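PDB 4GUZ: probable arylamine n-acetyl transferase from Mycobacterium abscessus, which probably transfers the acetyl group of acetyl-coenzyme A to arylamine substrates. Local coordinates for residues E12-E17 and A65-L70; R40-N45 and A84-V89; Y78-V83 and G99-V104. One frame throughout, in Å; residues are numbered along the deposited sequence.

Overall arrangement
Contacts 2 and 3 both use helix 79-92, whose first residue is Cys79, the probable nucleophile of a Cys-His-Asp triad with His116 and Asp131, and contact 1 packs against the same helix. Contact 3 ties the start of this helix to strand 96-104 of the larger sheet, and contact 2 packs its middle against helix 32-45; their centres lie about 12 Å apart, and His42 NE2 and His82 ND1, 2.7 Å apart, probably share a hydrogen bond between them. Contact 1 lies further out, its centre about 17 Å from that of the chain. It meets contact 2 through Leu13 CD1 and Leu85 CD1, 3.8 Å apart, and contact 3 through the salt bridge of Lys69 NZ with Glu81 OE2 at 2.8 Å.

Contact 1: residues E12-E17 and A65-L70; sequences ELQLDE and AVQAKL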
ATOM      1  N   GLU A  12      -7.689  17.908   8.451  1.00 32.92           N
ATOM      2  CA  GLU A  12      -8.369  16.945   9.334  1.00 32.26           C
ATOM      3  C   GLU A  12      -7.393  15.908   9.920  1.00 33.01           C
ATOM      4  O   GLU A  12      -7.768  15.137  10.806  1.00 31.76           O
ATOM      5  CB  GLU A  12      -9.507  16.234   8.598  1.00 33.84           C
ATOM      6  CG  GLU A  12     -10.699  17.129   8.310  1.00 45.62           C
ATOM      7  CD  GLU A  12     -11.967  16.374   7.967  1.00 79.77           C
ATOM      8  OE1 GLU A  12     -13.002  16.639   8.620  1.00 83.84           O
ATOM      9  OE2 GLU A  12     -11.923  15.509   7.062  1.00 77.21           O
ATOM     10  N   LEU A  13      -6.156  15.884   9.416  1.00 27.56           N
ATOM     11  CA  LEU A  13      -5.145  14.958   9.898  1.00 25.98           C
ATOM     12  C   LEU A  13      -4.552  15.429  11.223  1.00 30.29           C
ATOM     13  O   LEU A  13      -4.277  16.623  11.401  1.00 28.01           O
ATOM     14  CB  LEU A  13      -4.023  14.804   8.847  1.00 25.06           C
ATOM     15  CG  LEU A  13      -2.802  13.949   9.247  1.00 28.25           C
ATOM     16  CD1 LEU A  13      -3.060  12.472   9.002  1.00 27.56           C
ATOM     17  CD2 LEU A  13      -1.573  14.408   8.530  1.00 27.98           C
ATOM     18  N   GLN A  14      -4.307  14.468  12.131  1.00 28.48           N
ATOM     19  CA  GLN A  14      -3.603  14.705  13.389  1.00 28.44           C
ATOM     20  C   GLN A  14      -2.121  14.550  13.044  1.00 31.84           C
ATOM     21  O   GLN A  14      -1.566  13.458  13.172  1.00 31.65           O
ATOM     22  CB  GLN A  14      -4.085  13.718  14.486  1.00 30.24           C
ATOM     23  CG  GLN A  14      -5.513  13.957  14.991  1.00 43.45           C
ATOM     24  CD  GLN A  14      -5.735  15.342  15.552  1.00 66.11           C
ATOM     25  OE1 GLN A  14      -4.993  15.825  16.417  1.00 65.22           O
ATOM     26  NE2 GLN A  14      -6.754  16.017  15.049  1.00 54.19           N
ATOM     27  N   LEU A  15      -1.513  15.628  12.510  1.00 28.45           N
ATOM     28  CA  LEU A  15      -0.141  15.665  11.999  1.00 29.02           C
ATOM     29  C   LEU A  15       0.915  15.150  12.980  1.00 33.64           C
ATOM     30  O   LEU A  15       1.688  14.282  12.575  1.00 33.34           O
ATOM     31  CB  LEU A  15       0.244  17.080  11.515  1.00 29.36           C
ATOM     32  CG  LEU A  15       1.625  17.236  10.842  1.00 34.00           C
ATOM     33  CD1 LEU A  15       1.672  16.530   9.486  1.00 33.58           C
ATOM     34  CD2 LEU A  15       1.977  18.700  10.666  1.00 35.87           C
ATOM     35  N   ASP A  16       0.956  15.654  14.249  1.00 29.97           N
ATOM     36  CA  ASP A  16       1.968  15.235  15.240  1.00 29.17           C
ATOM     37  C   ASP A  16       1.812  13.773  15.613  1.00 30.30           C
ATOM     38  O   ASP A  16       2.808  13.078  15.790  1.00 28.36           O
ATOM     39  CB  ASP A  16       1.903  16.093  16.522  1.00 32.09           C
ATOM     40  CG  ASP A  16       2.272  17.557  16.346  1.00 45.73           C
ATOM     41  OD1 ASP A  16       3.130  17.858  15.481  1.00 46.17           O
ATOM     42  OD2 ASP A  16       1.739  18.397  17.108  1.00 52.72           O
ATOM     43  N   GLU A  17       0.561  13.318  15.749  1.00 27.72           N
ATOM     44  CA  GLU A  17       0.221  11.940  16.100  1.00 27.95           C
ATOM     45  C   GLU A  17       0.687  10.967  15.008  1.00 29.89           C
ATOM     46  O   GLU A  17       1.246   9.912  15.316  1.00 27.09           O
ATOM     47  CB  GLU A  17      -1.283  11.824  16.304  1.00 29.46           C
ATOM     48  CG  GLU A  17      -1.687  10.574  17.057  1.00 35.32           C
ATOM     49  CD  GLU A  17      -3.174  10.292  17.094  1.00 48.30           C
ATOM     50  OE1 GLU A  17      -3.989  11.210  16.839  1.00 34.67           O
ATOM     51  OE2 GLU A  17      -3.520   9.136  17.415  1.00 45.73           O
ATOM     52  N   ALA A  65     -11.946   8.682  10.003  1.00 25.07           N
ATOM     53  CA  ALA A  65     -12.119   7.241  10.197  1.00 24.43           C
ATOM     54  C   ALA A  65     -10.789   6.479   9.983  1.00 26.90           C
ATOM     55  O   ALA A  65     -10.465   5.593  10.769  1.00 26.94           O
ATOM     56  CB  ALA A  65     -13.189   6.695   9.264  1.00 25.20           C
ATOM     57  N   VAL A  66     -10.038   6.829   8.931  1.00 21.98           N
ATOM     58  CA  VAL A  66      -8.755   6.196   8.582  1.00 21.33           C
ATOM     59  C   VAL A  66      -7.696   6.408   9.671  1.00 24.38           C
ATOM     60  O   VAL A  66      -7.108   5.417  10.112  1.00 23.67           O
ATOM     61  CB  VAL A  66      -8.258   6.683   7.188  1.00 24.06           C
ATOM     62  CG1 VAL A  66      -6.808   6.261   6.910  1.00 23.47           C
ATOM     63  CG2 VAL A  66      -9.182   6.166   6.091  1.00 23.68           C
ATOM     64  N   GLN A  67      -7.452   7.665  10.127  1.00 21.85           N
ATOM     65  CA  GLN A  67      -6.411   7.897  11.142  1.00 22.25           C
ATOM     66  C   GLN A  67      -6.782   7.273  12.496  1.00 26.99           C
ATOM     67  O   GLN A  67      -5.889   6.816  13.209  1.00 26.63           O
ATOM     68  CB  GLN A  67      -6.044   9.386  11.293  1.00 23.52           C
ATOM     69  CG  GLN A  67      -7.108  10.288  11.920  1.00 32.38           C
ATOM     70  CD  GLN A  67      -6.716  11.737  11.836  1.00 42.38           C
ATOM     71  OE1 GLN A  67      -5.561  12.087  11.563  1.00 36.36           O
ATOM     72  NE2 GLN A  67      -7.682  12.612  12.043  1.00 35.97           N
ATOM     73  N   ALA A  68      -8.081   7.207  12.828  1.00 24.68           N
ATOM     74  CA  ALA A  68      -8.531   6.565  14.072  1.00 24.07           C
ATOM     75  C   ALA A  68      -8.272   5.046  14.006  1.00 28.15           C
ATOM     76  O   ALA A  68      -7.730   4.479  14.948  1.00 28.05           O
ATOM     77  CB  ALA A  68     -10.013   6.846  14.314  1.00 25.01           C
ATOM     78  N   LYS A  69      -8.600   4.399  12.874  1.00 24.42           N
ATOM     79  CA  LYS A  69      -8.349   2.970  12.696  1.00 23.69           C
ATOM     80  C   LYS A  69      -6.829   2.667  12.621  1.00 27.39           C
ATOM     81  O   LYS A  69      -6.340   1.840  13.389  1.00 26.43           O
ATOM     82  CB  LYS A  69      -9.066   2.472  11.431  1.00 25.70           C
ATOM     83  CG  LYS A  69      -8.909   0.979  11.140  1.00 25.90           C
ATOM     84  CD  LYS A  69      -9.285   0.730   9.701  1.00 29.93           C
ATOM     85  CE  LYS A  69      -9.205  -0.708   9.311  1.00 25.74           C
ATOM     86  NZ  LYS A  69      -9.521  -0.872   7.873  1.00 28.11           N
ATOM     87  N   LEU A  70      -6.090   3.357  11.735  1.00 23.98           N
ATOM     88  CA  LEU A  70      -4.661   3.081  11.492  1.00 22.39           C
ATOM     89  C   LEU A  70      -3.690   3.536  12.584  1.00 26.56           C
ATOM     90  O   LEU A  70      -2.627   2.927  12.720  1.00 26.73           O
ATOM     91  CB  LEU A  70      -4.198   3.668  10.133  1.00 21.71           C
ATOM     92  CG  LEU A  70      -4.917   3.115   8.900  1.00 26.17           C
ATOM     93  CD1 LEU A  70      -4.190   3.456   7.612  1.00 24.34           C
ATOM     94  CD2 LEU A  70      -5.066   1.644   8.970  1.00 29.75           C
TER
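Gln67 lays its side-chain amide alongside the backbone of Glu12, Leu13 and Gln14 and grips it at two points. Its NE2 gives a hydrogen bond to Glu12 O at 2.8 Å, somewhat bent, with 141° at the hydrogen and the acceptor tilted out of the amide plane. Its OE1 takes the N-H of Gln14, also at 2.8 Å but straighter. Between the two bonds the same oxygen rests 3.3 Å from Leu13 CA. The amide thus closes a ring with the main chain, much as the N-H and C=O of a single residue on a parallel strand would, and this double grip fixes which way round it is turned. CG of Gln67 stands between its backbone N and carbonyl carbon (chi1 70°), and the chain is extended beyond it, which carries the amide out from helix 63-72 to the turn ahead of helix 15-21. Both helices belong to the N-terminal helical part of the arylamine N-acetyltransferase fold. Gln14, centre of an inverse gamma turn, is the N-cap residue of helix 15-21, so Gln67 holds the approach to its first turn. The bent side chain of Gln14 passes obliquely over the amide, with its CG 3.9 Å from Gln67 NE2, and the two amide planes are 56° apart. Leu13, buried, brings CD1 to 3.6 Å from Gln67 OE1, while its CD2 branch packs on Val89 of helix 79-92.

Contact 2: residues R40-N45 and A84-V89; sequences RGHVLN and ALFGAV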
ATOM      1  N   ARG A  40       9.675   5.789   4.355  1.00 17.74           N
ATOM      2  CA  ARG A  40      10.252   4.676   5.105  1.00 17.94           C
ATOM      3  C   ARG A  40       9.457   4.395   6.386  1.00 22.47           C
ATOM      4  O   ARG A  40       9.107   3.249   6.636  1.00 21.79           O
ATOM      5  CB  ARG A  40      11.741   4.919   5.425  1.00 17.48           C
ATOM      6  CG  ARG A  40      12.454   3.644   5.870  1.00 20.86           C
ATOM      7  CD  ARG A  40      13.923   3.869   6.139  1.00 22.15           C
ATOM      8  NE  ARG A  40      14.546   2.749   6.858  1.00 26.46           N
ATOM      9  CZ  ARG A  40      15.339   1.837   6.305  1.00 29.95           C
ATOM     10  NH1 ARG A  40      15.596   1.873   5.002  1.00 21.06           N
ATOM     11  NH2 ARG A  40      15.890   0.888   7.051  1.00 18.00           N
ATOM     12  N   GLY A  41       9.158   5.439   7.156  1.00 19.13           N
ATOM     13  CA  GLY A  41       8.400   5.314   8.399  1.00 18.84           C
ATOM     14  C   GLY A  41       6.982   4.814   8.177  1.00 20.34           C
ATOM     15  O   GLY A  41       6.493   3.986   8.948  1.00 20.34           O
ATOM     16  N   HIS A  42       6.312   5.321   7.135  1.00 15.48           N
ATOM     17  CA  HIS A  42       4.922   4.943   6.814  1.00 15.93           C
ATOM     18  C   HIS A  42       4.862   3.456   6.458  1.00 17.97           C
ATOM     19  O   HIS A  42       4.082   2.702   7.063  1.00 16.90           O
ATOM     20  CB  HIS A  42       4.329   5.819   5.673  1.00 15.68           C
ATOM     21  CG  HIS A  42       2.946   5.412   5.242  1.00 17.64           C
ATOM     22  ND1 HIS A  42       1.842   6.180   5.546  1.00 18.80           N
ATOM     23  CD2 HIS A  42       2.536   4.294   4.587  1.00 18.20           C
ATOM     24  CE1 HIS A  42       0.800   5.507   5.085  1.00 18.29           C
ATOM     25  NE2 HIS A  42       1.172   4.365   4.501  1.00 18.55           N
ATOM     26  N   VAL A  43       5.710   3.040   5.509  1.00 14.10           N
ATOM     27  CA  VAL A  43       5.741   1.662   5.007  1.00 14.04           C
ATOM     28  C   VAL A  43       6.071   0.686   6.156  1.00 18.24           C
ATOM     29  O   VAL A  43       5.387  -0.317   6.299  1.00 17.52           O
ATOM     30  CB  VAL A  43       6.697   1.516   3.794  1.00 16.33           C
ATOM     31  CG1 VAL A  43       6.843   0.060   3.380  1.00 17.29           C
ATOM     32  CG2 VAL A  43       6.206   2.350   2.619  1.00 15.97           C
ATOM     33  N   LEU A  44       7.018   1.041   7.026  1.00 17.27           N
ATOM     34  CA  LEU A  44       7.402   0.169   8.132  1.00 17.63           C
ATOM     35  C   LEU A  44       6.365   0.073   9.276  1.00 22.19           C
ATOM     36  O   LEU A  44       6.239  -0.997   9.870  1.00 21.47           O
ATOM     37  CB  LEU A  44       8.747   0.623   8.722  1.00 17.78           C
ATOM     38  CG  LEU A  44       9.988   0.272   7.899  1.00 24.16           C
ATOM     39  CD1 LEU A  44      11.236   0.917   8.490  1.00 24.90           C
ATOM     40  CD2 LEU A  44      10.158  -1.248   7.751  1.00 27.06           C
ATOM     41  N   ASN A  45       5.616   1.149   9.565  1.00 19.44           N
ATOM     42  CA  ASN A  45       4.730   1.152  10.735  1.00 18.63           C
ATOM     43  C   ASN A  45       3.216   1.082  10.443  1.00 21.28           C
ATOM     44  O   ASN A  45       2.482   0.493  11.242  1.00 19.55           O
ATOM     45  CB  ASN A  45       5.018   2.394  11.565  1.00 18.47           C
ATOM     46  CG  ASN A  45       6.431   2.403  12.105  1.00 34.58           C
ATOM     47  OD1 ASN A  45       6.761   1.674  13.039  1.00 31.04           O
ATOM     48  ND2 ASN A  45       7.295   3.212  11.520  1.00 19.74           N
ATOM     49  N   ALA A  84      -4.881   7.757   1.228  1.00 21.83           N
ATOM     50  CA  ALA A  84      -5.639   8.851   1.867  1.00 21.14           C
ATOM     51  C   ALA A  84      -4.785   9.493   2.968  1.00 23.85           C
ATOM     52  O   ALA A  84      -4.616  10.708   2.979  1.00 21.44           O
ATOM     53  CB  ALA A  84      -6.959   8.331   2.447  1.00 21.75           C
ATOM     54  N   LEU A  85      -4.163   8.664   3.829  1.00 19.90           N
ATOM     55  CA  LEU A  85      -3.338   9.134   4.918  1.00 20.56           C
ATOM     56  C   LEU A  85      -2.079   9.808   4.428  1.00 21.75           C
ATOM     57  O   LEU A  85      -1.750  10.890   4.907  1.00 21.07           O
ATOM     58  CB  LEU A  85      -2.981   7.965   5.852  1.00 21.02           C
ATOM     59  CG  LEU A  85      -2.668   8.303   7.304  1.00 27.17           C
ATOM     60  CD1 LEU A  85      -3.883   8.922   8.004  1.00 27.98           C
ATOM     61  CD2 LEU A  85      -2.302   7.037   8.063  1.00 26.09           C
ATOM     62  N   PHE A  86      -1.380   9.196   3.464  1.00 16.88           N
ATOM     63  CA  PHE A  86      -0.123   9.756   2.988  1.00 16.06           C
ATOM     64  C   PHE A  86      -0.364  11.029   2.218  1.00 20.52           C
ATOM     65  O   PHE A  86       0.390  11.985   2.409  1.00 20.99           O
ATOM     66  CB  PHE A  86       0.666   8.736   2.159  1.00 16.70           C
ATOM     67  CG  PHE A  86       2.154   9.007   2.086  1.00 17.14           C
ATOM     68  CD1 PHE A  86       2.984   8.714   3.161  1.00 20.09           C
ATOM     69  CD2 PHE A  86       2.738   9.469   0.907  1.00 18.65           C
ATOM     70  CE1 PHE A  86       4.361   8.971   3.095  1.00 21.52           C
ATOM     71  CE2 PHE A  86       4.117   9.715   0.836  1.00 20.79           C
ATOM     72  CZ  PHE A  86       4.921   9.443   1.927  1.00 19.43           C
ATOM     73  N   GLY A  87      -1.453  11.064   1.438  1.00 17.55           N
ATOM     74  CA  GLY A  87      -1.878  12.233   0.680  1.00 18.42           C
ATOM     75  C   GLY A  87      -2.166  13.402   1.591  1.00 22.79           C
ATOM     76  O   GLY A  87      -1.754  14.532   1.309  1.00 22.28           O
ATOM     77  N   ALA A  88      -2.823  13.118   2.731  1.00 20.13           N
ATOM     78  CA  ALA A  88      -3.137  14.129   3.747  1.00 20.07           C
ATOM     79  C   ALA A  88      -1.865  14.683   4.356  1.00 25.40           C
ATOM     80  O   ALA A  88      -1.784  15.891   4.555  1.00 25.37           O
ATOM     81  CB  ALA A  88      -4.019  13.540   4.831  1.00 20.22           C
ATOM     82  N   VAL A  89      -0.866  13.816   4.630  1.00 23.39           N
ATOM     83  CA  VAL A  89       0.431  14.228   5.200  1.00 23.43           C
ATOM     84  C   VAL A  89       1.170  15.111   4.197  1.00 27.17           C
ATOM     85  O   VAL A  89       1.643  16.177   4.584  1.00 28.00           O
ATOM     86  CB  VAL A  89       1.331  13.048   5.668  1.00 28.03           C
ATOM     87  CG1 VAL A  89       2.593  13.556   6.367  1.00 27.86           C
ATOM     88  CG2 VAL A  89       0.577  12.113   6.597  1.00 28.46           C
TER
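His42 and Phe86 carry this contact, meeting as a T-shaped pair in which the edge of the phenyl ring is directed at the face of the imidazole. The ring planes stand at 81° and the centroids lie 5.3 Å apart. The touching is done by one side of the phenyl ring: CD1 comes to 3.7 Å from His42 ND1 and 3.9 Å from His42 CG, while CE1 lies 4.1 Å from His42 CB. In both residues CG is anti to the backbone N (chi1 176° in His42, -157° in Phe86), and each ring is thereby carried across the gap between helix 32-45 and helix 79-92, whose nearest CA atoms here, those of His42 and Phe86, are 8.0 Å apart. These are two of the helices of the N-terminal helical bundle of the arylamine N-acetyltransferase fold. Both nitrogens of the imidazole have partners within the protein, ND1 in Tyr18 OH and NE2 in His82 ND1, which fix the rotation of the ring and hence the face it turns to Phe86. Leu85 also points toward helix 32-45 but stays 4.6 Å or more from the segment 40-45. Tyr18 packs against Leu85, Phe86 and Val89 as well, bringing helix 15-21 into the same buried cluster, and Leu38, one turn before His42, touches both Phe86 and Val89.

Contact 3: residues Y78-V83 and G99-V104; sequences YCYEHV and GIQGRV
Tyr80 reaches from the first turn of helix 79-92 to strand 96-104 and gives its hydroxyl proton to the side chain of Gln101. The hydrogen bond from OH to Gln101 OE1 is short, 2.6 Å, and uses a lone pair of the amide oxygen in the carbonyl plane, with a C=O...donor angle of 111°. OE1 sits at the edge of the phenol ring, near its plane. The amide itself is turned steeply against the ring, the two planes being 79° apart, and the side chains cross at about a right angle. Neither residue points its CB at the other; in Gln101, CG lies beside the backbone N (chi1 -74°) and the chain then bends at chi2, bringing the amide round to the hydroxyl. With the CA atoms of Tyr80 and Gln101 10.2 Å apart, it is these long side chains that span the gap between helix and sheet. The elements joined are those of the papain-like core of the arylamine N-acetyltransferases, where the helix bearing the nucleophile packs on the beta-sheet; the probable triad partners are His116, at the start of strand 116-123, and Asp131, just after strand 126-130. Cys79, probably that nucleophile, precedes Tyr80 and places SG over the centre of its ring, 3.5 Å above the plane; SG is therefore bordered by the same ring that Gln101 holds at its hydroxyl. The side chain of Cys79 also touches His116. Tyr201 of helix 198-210 also meets the Tyr80 ring, and Ala204 touches both Tyr80 and Gln101. At the start of the helix, Glu81 OE1 accepts the N-H of Tyr78, the N-cap residue, at 2.8 Å, from above the carboxylate plane.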
ATOM      1  N   TYR A  78      -5.779  -1.029   3.449  1.00 17.92           N
ATOM      2  CA  TYR A  78      -5.245  -1.396   2.139  1.00 17.36           C
ATOM      3  C   TYR A  78      -4.862  -0.122   1.357  1.00 20.38           C
ATOM      4  O   TYR A  78      -4.810   0.946   1.961  1.00 19.50           O
ATOM      5  CB  TYR A  78      -6.101  -2.424   1.359  1.00 19.94           C
ATOM      6  CG  TYR A  78      -7.511  -2.092   0.894  1.00 22.95           C
ATOM      7  CD1 TYR A  78      -7.917  -0.769   0.697  1.00 24.92           C
ATOM      8  CD2 TYR A  78      -8.384  -3.103   0.499  1.00 23.47           C
ATOM      9  CE1 TYR A  78      -9.182  -0.468   0.182  1.00 24.38           C
ATOM     10  CE2 TYR A  78      -9.655  -2.816   0.009  1.00 24.51           C
ATOM     11  CZ  TYR A  78     -10.053  -1.498  -0.149  1.00 30.92           C
ATOM     12  OH  TYR A  78     -11.312  -1.246  -0.655  1.00 28.90           O
ATOM     13  N   CYS A  79      -4.492  -0.237   0.072  1.00 18.34           N
ATOM     14  CA  CYS A  79      -3.897   0.872  -0.684  1.00 19.34           C
ATOM     15  C   CYS A  79      -4.603   2.227  -0.515  1.00 20.02           C
ATOM     16  O   CYS A  79      -3.934   3.215  -0.209  1.00 17.67           O
ATOM     17  CB  CYS A  79      -3.690   0.525  -2.159  1.00 20.28           C
ATOM     18  SG  CYS A  79      -5.198   0.473  -3.168  1.00 24.68           S
ATOM     19  N   TYR A  80      -5.936   2.252  -0.649  1.00 17.58           N
ATOM     20  CA  TYR A  80      -6.702   3.491  -0.638  1.00 16.53           C
ATOM     21  C   TYR A  80      -6.710   4.150   0.743  1.00 18.77           C
ATOM     22  O   TYR A  80      -6.711   5.373   0.814  1.00 18.86           O
ATOM     23  CB  TYR A  80      -8.107   3.262  -1.226  1.00 17.01           C
ATOM     24  CG  TYR A  80      -8.035   2.960  -2.708  1.00 18.78           C
ATOM     25  CD1 TYR A  80      -7.307   3.776  -3.569  1.00 20.69           C
ATOM     26  CD2 TYR A  80      -8.614   1.807  -3.235  1.00 20.15           C
ATOM     27  CE1 TYR A  80      -7.141   3.449  -4.914  1.00 20.36           C
ATOM     28  CE2 TYR A  80      -8.468   1.477  -4.586  1.00 20.76           C
ATOM     29  CZ  TYR A  80      -7.761   2.323  -5.425  1.00 26.59           C
ATOM     30  OH  TYR A  80      -7.617   2.039  -6.754  1.00 31.42           O
ATOM     31  N   GLU A  81      -6.592   3.370   1.822  1.00 15.45           N
ATOM     32  CA  GLU A  81      -6.508   3.932   3.174  1.00 15.39           C
ATOM     33  C   GLU A  81      -5.129   4.555   3.386  1.00 20.16           C
ATOM     34  O   GLU A  81      -5.013   5.662   3.919  1.00 20.33           O
ATOM     35  CB  GLU A  81      -6.765   2.847   4.211  1.00 15.98           C
ATOM     36  CG  GLU A  81      -8.212   2.445   4.263  1.00 15.69           C
ATOM     37  CD  GLU A  81      -8.404   1.161   5.034  1.00 24.03           C
ATOM     38  OE1 GLU A  81      -8.190   0.085   4.433  1.00 20.19           O
ATOM     39  OE2 GLU A  81      -8.748   1.228   6.237  1.00 21.84           O
ATOM     40  N   HIS A  82      -4.077   3.830   2.940  1.00 16.50           N
ATOM     41  CA  HIS A  82      -2.686   4.280   2.984  1.00 15.76           C
ATOM     42  C   HIS A  82      -2.507   5.568   2.157  1.00 18.63           C
ATOM     43  O   HIS A  82      -1.874   6.512   2.633  1.00 19.25           O
ATOM     44  CB  HIS A  82      -1.759   3.172   2.431  1.00 15.63           C
ATOM     45  CG  HIS A  82      -1.449   2.093   3.413  1.00 18.68           C
ATOM     46  ND1 HIS A  82      -0.276   2.090   4.124  1.00 20.40           N
ATOM     47  CD2 HIS A  82      -2.195   1.027   3.793  1.00 20.43           C
ATOM     48  CE1 HIS A  82      -0.324   1.012   4.897  1.00 19.57           C
ATOM     49  NE2 HIS A  82      -1.462   0.341   4.730  1.00 19.87           N
ATOM     50  N   VAL A  83      -3.034   5.600   0.913  1.00 17.61           N
ATOM     51  CA  VAL A  83      -2.901   6.786   0.033  1.00 18.68           C
ATOM     52  C   VAL A  83      -3.687   7.988   0.634  1.00 23.53           C
ATOM     53  O   VAL A  83      -3.166   9.106   0.614  1.00 22.71           O
ATOM     54  CB  VAL A  83      -3.273   6.486  -1.441  1.00 22.91           C
ATOM     55  CG1 VAL A  83      -3.549   7.762  -2.237  1.00 23.00           C
ATOM     56  CG2 VAL A  83      -2.159   5.694  -2.110  1.00 22.39           C
ATOM     57  N   GLY A  99      -2.111  12.354  -7.217  1.00 15.89           N
ATOM     58  CA  GLY A  99      -2.480  10.956  -7.146  1.00 15.61           C
ATOM     59  C   GLY A  99      -2.503  10.308  -8.502  1.00 18.20           C
ATOM     60  O   GLY A  99      -2.754  10.960  -9.528  1.00 16.64           O
ATOM     61  N   ILE A 100      -2.207   9.002  -8.514  1.00 14.19           N
ATOM     62  CA  ILE A 100      -2.245   8.197  -9.723  1.00 12.51           C
ATOM     63  C   ILE A 100      -2.904   6.845  -9.393  1.00 15.60           C
ATOM     64  O   ILE A 100      -3.153   6.533  -8.211  1.00 15.31           O
ATOM     65  CB  ILE A 100      -0.851   8.020 -10.396  1.00 15.36           C
ATOM     66  CG1 ILE A 100       0.143   7.298  -9.455  1.00 14.61           C
ATOM     67  CG2 ILE A 100      -0.297   9.334 -10.976  1.00 14.85           C
ATOM     68  CD1 ILE A 100       1.336   6.707 -10.185  1.00 17.46           C
ATOM     69  N   GLN A 101      -3.180   6.066 -10.443  1.00 13.88           N
ATOM     70  CA  GLN A 101      -3.727   4.715 -10.363  1.00 15.46           C
ATOM     71  C   GLN A 101      -2.869   3.755 -11.164  1.00 19.02           C
ATOM     72  O   GLN A 101      -2.467   4.072 -12.281  1.00 17.73           O
ATOM     73  CB  GLN A 101      -5.185   4.665 -10.855  1.00 16.93           C
ATOM     74  CG  GLN A 101      -6.158   5.279  -9.877  1.00 25.88           C
ATOM     75  CD  GLN A 101      -6.784   4.277  -8.963  1.00 42.47           C
ATOM     76  OE1 GLN A 101      -6.108   3.529  -8.262  1.00 42.34           O
ATOM     77  NE2 GLN A 101      -8.099   4.284  -8.915  1.00 36.93           N
ATOM     78  N   GLY A 102      -2.609   2.582 -10.588  1.00 16.02           N
ATOM     79  CA  GLY A 102      -1.865   1.526 -11.270  1.00 15.15           C
ATOM     80  C   GLY A 102      -2.708   0.281 -11.491  1.00 17.30           C
ATOM     81  O   GLY A 102      -3.707   0.075 -10.800  1.00 16.95           O
ATOM     82  N   ARG A 103      -2.309  -0.550 -12.467  1.00 14.97           N
ATOM     83  CA  ARG A 103      -2.946  -1.838 -12.799  1.00 13.51           C
ATOM     84  C   ARG A 103      -2.056  -2.948 -12.235  1.00 18.11           C
ATOM     85  O   ARG A 103      -0.949  -3.121 -12.736  1.00 17.77           O
ATOM     86  CB  ARG A 103      -3.077  -1.990 -14.325  1.00 15.63           C
ATOM     87  CG  ARG A 103      -3.867  -0.890 -15.004  1.00 14.54           C
ATOM     88  CD  ARG A 103      -3.790  -1.036 -16.514  1.00 16.55           C
ATOM     89  NE  ARG A 103      -4.457   0.080 -17.181  1.00 17.52           N
ATOM     90  CZ  ARG A 103      -5.768   0.156 -17.378  1.00 25.42           C
ATOM     91  NH1 ARG A 103      -6.564  -0.837 -16.993  1.00 17.43           N
ATOM     92  NH2 ARG A 103      -6.290   1.205 -17.998  1.00 19.80           N
ATOM     93  N   VAL A 104      -2.495  -3.646 -11.167  1.00 17.62           N
ATOM     94  CA  VAL A 104      -1.689  -4.702 -10.539  1.00 18.45           C
ATOM     95  C   VAL A 104      -1.747  -5.939 -11.420  1.00 22.04           C
ATOM     96  O   VAL A 104      -2.781  -6.603 -11.522  1.00 22.85           O
ATOM     97  CB  VAL A 104      -2.062  -4.998  -9.067  1.00 22.85           C
ATOM     98  CG1 VAL A 104      -1.125  -6.050  -8.470  1.00 22.41           C
ATOM     99  CG2 VAL A 104      -2.011  -3.728  -8.224  1.00 22.87           C
TER